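Local coordinates for protein pentafunctional AROM polypeptide (Schizosaccharomyces pombe, PDB 5SWV) that probably carries out the 3-dehydroquinate dehydratase and shikimate dehydrogenase steps of the shikimate pathway, as two modules of a larger multifunctional enzyme, at residues G54-L58 with D59-E63. Sequence-based numbering, arbitrary orientation.
Sequences GISSL and DFVAE
S57 and F60 meet in a local helix N-cap, where the loop that follows strand 38-42 turns into helix 58-69. The side chain of S57 accepts a weak capping bond, F60 N to S57 OG, at 3.3 Å and an N-H...O angle of 159°. The serine torsion (chi1 66°) sets OG between its own backbone N and carbonyl carbon, and this brings the oxygen round to the first turn of the helix. There OG also lies 3.4 Å from F60 CB. The same hydroxyl is hydrogen-bonded to D48 (OD2), earlier in the same loop, so one oxygen joins an earlier part of the loop to the helix start.

From the cap onward the backbone takes over: V61 N donates to S57 O at 3.0 Å in a nearly straight bond, and A62 N to L58 O at 3.0 Å. In the (beta/alpha)8 TIM barrel of type I dehydroquinases, helix 58-69 forms the beta-alpha-beta crossover between the parallel strands 38-42 and 76-79.

S56, just before the cap, adds a small apolar contact. Its CB rests 3.4 Å from V61 CG2 and, near the ring plane, against the CD2 edge of F60 at 3.9 Å. V61 can reach back this far because CG1 stands anti to the backbone N (chi1 176°), leaving CG2 beside that N, also 3.4 Å from S57 O. L58 CB leaves the backbone away from the following turn, and its side chain packs on E99, L100 and S103 of the neighbouring helix 94-106, where V61 also touches L100.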
ATOM      1  N   GLY A  54     -21.472 -12.923  25.204  1.00 67.18           N
ATOM      2  CA  GLY A  54     -20.001 -12.930  25.084  1.00 59.95           C
ATOM      3  C   GLY A  54     -19.446 -12.888  23.662  1.00 58.02           C
ATOM      4  O   GLY A  54     -18.238 -12.799  23.477  1.00 55.91           O
ATOM      5  N   ILE A  55     -20.320 -12.957  22.657  1.00 55.88           N
ATOM      6  CA  ILE A  55     -19.918 -13.074  21.252  1.00 53.48           C
ATOM      7  C   ILE A  55     -20.307 -11.820  20.502  1.00 51.19           C
ATOM      8  O   ILE A  55     -21.426 -11.337  20.650  1.00 51.86           O
ATOM      9  CB  ILE A  55     -20.615 -14.285  20.578  1.00 53.70           C
ATOM     10  CG1 ILE A  55     -20.183 -15.585  21.258  1.00 54.88           C
ATOM     11  CG2 ILE A  55     -20.330 -14.354  19.079  1.00 52.92           C
ATOM     12  CD1 ILE A  55     -18.675 -15.754  21.367  1.00 55.66           C
ATOM     13  N   SER A  56     -19.385 -11.306  19.689  1.00 47.76           N
ATOM     14  CA  SER A  56     -19.693 -10.208  18.789  1.00 46.10           C
ATOM     15  C   SER A  56     -20.832 -10.628  17.823  1.00 45.41           C
ATOM     16  O   SER A  56     -20.784 -11.705  17.239  1.00 46.75           O
ATOM     17  CB  SER A  56     -18.436  -9.789  18.014  1.00 44.69           C
ATOM     18  OG  SER A  56     -17.444  -9.236  18.861  1.00 43.86           O
ATOM     19  N   SER A  57     -21.864  -9.800  17.680  1.00 43.90           N
ATOM     20  CA  SER A  57     -22.967 -10.103  16.757  1.00 43.42           C
ATOM     21  C   SER A  57     -22.534  -9.876  15.323  1.00 43.56           C
ATOM     22  O   SER A  57     -21.628  -9.087  15.069  1.00 43.55           O
ATOM     23  CB  SER A  57     -24.172  -9.212  17.045  1.00 42.80           C
ATOM     24  OG  SER A  57     -23.861  -7.855  16.770  1.00 41.88           O
ATOM     25  N   LEU A  58     -23.206 -10.539  14.386  1.00 44.39           N
ATOM     26  CA  LEU A  58     -22.944 -10.341  12.943  1.00 44.40           C
ATOM     27  C   LEU A  58     -23.013  -8.891  12.498  1.00 44.51           C
ATOM     28  O   LEU A  58     -22.169  -8.436  11.731  1.00 44.47           O
ATOM     29  CB  LEU A  58     -23.927 -11.143  12.089  1.00 45.97           C
ATOM     30  CG  LEU A  58     -23.443 -12.452  11.478  1.00 46.79           C
ATOM     31  CD1 LEU A  58     -22.925 -13.407  12.546  1.00 47.69           C
ATOM     32  CD2 LEU A  58     -24.577 -13.089  10.680  1.00 47.23           C
ATOM     33  N   ASP A  59     -24.037  -8.179  12.955  1.00 45.50           N
ATOM     34  CA  ASP A  59     -24.207  -6.780  12.573  1.00 46.08           C
ATOM     35  C   ASP A  59     -22.999  -5.939  12.987  1.00 44.23           C
ATOM     36  O   ASP A  59     -22.480  -5.149  12.198  1.00 42.92           O
ATOM     37  CB  ASP A  59     -25.509  -6.205  13.161  1.00 47.88           C
ATOM     38  CG  ASP A  59     -26.761  -6.778  12.492  1.00 48.84           C
ATOM     39  OD1 ASP A  59     -26.754  -6.949  11.253  1.00 47.10           O
ATOM     40  OD2 ASP A  59     -27.752  -7.055  13.203  1.00 50.93           O
ATOM     41  N   PHE A  60     -22.539  -6.152  14.215  1.00 42.73           N
ATOM     42  CA  PHE A  60     -21.387  -5.427  14.748  1.00 41.83           C
ATOM     43  C   PHE A  60     -20.088  -5.722  13.983  1.00 40.65           C
ATOM     44  O   PHE A  60     -19.405  -4.819  13.485  1.00 38.98           O
ATOM     45  CB  PHE A  60     -21.214  -5.768  16.228  1.00 42.03           C
ATOM     46  CG  PHE A  60     -19.978  -5.184  16.835  1.00 42.51           C
ATOM     47  CD1 PHE A  60     -19.896  -3.824  17.094  1.00 42.58           C
ATOM     48  CD2 PHE A  60     -18.884  -5.991  17.132  1.00 42.95           C
ATOM     49  CE1 PHE A  60     -18.751  -3.282  17.649  1.00 43.12           C
ATOM     50  CE2 PHE A  60     -17.732  -5.452  17.697  1.00 42.84           C
ATOM     51  CZ  PHE A  60     -17.668  -4.096  17.955  1.00 42.82           C
ATOM     52  N   VAL A  61     -19.767  -7.004  13.884  1.00 40.11           N
ATOM     53  CA  VAL A  61     -18.566  -7.433  13.194  1.00 39.64           C
ATOM     54  C   VAL A  61     -18.557  -6.888  11.775  1.00 39.65           C
ATOM     55  O   VAL A  61     -17.545  -6.395  11.321  1.00 39.78           O
ATOM     56  CB  VAL A  61     -18.421  -8.968  13.187  1.00 39.69           C
ATOM     57  CG1 VAL A  61     -17.202  -9.394  12.366  1.00 39.82           C
ATOM     58  CG2 VAL A  61     -18.288  -9.483  14.613  1.00 39.44           C
ATOM     59  N   ALA A  62     -19.697  -6.949  11.099  1.00 39.97           N
ATOM     60  CA  ALA A  62     -19.821  -6.402   9.763  1.00 39.85           C
ATOM     61  C   ALA A  62     -19.629  -4.879   9.705  1.00 40.42           C
ATOM     62  O   ALA A  62     -18.949  -4.383   8.804  1.00 39.96           O
ATOM     63  CB  ALA A  62     -21.159  -6.790   9.180  1.00 40.26           C
ATOM     64  N   GLU A  63     -20.224  -4.139  10.645  1.00 41.68           N
ATOM     65  CA  GLU A  63     -20.031  -2.673  10.708  1.00 42.93           C
ATOM     66  C   GLU A  63     -18.559  -2.355  10.889  1.00 42.35           C
ATOM     67  O   GLU A  63     -18.030  -1.466  10.230  1.00 42.17           O
ATOM     68  CB  GLU A  63     -20.847  -2.030  11.834  1.00 45.94           C
ATOM     69  CG  GLU A  63     -22.267  -1.637  11.423  1.00 49.86           C
ATOM     70  CD  GLU A  63     -23.346  -1.923  12.480  1.00 53.86           C
ATOM     71  OE1 GLU A  63     -24.543  -2.048  12.082  1.00 54.70           O
ATOM     72  OE2 GLU A  63     -23.009  -2.032  13.693  1.00 55.68           O
TER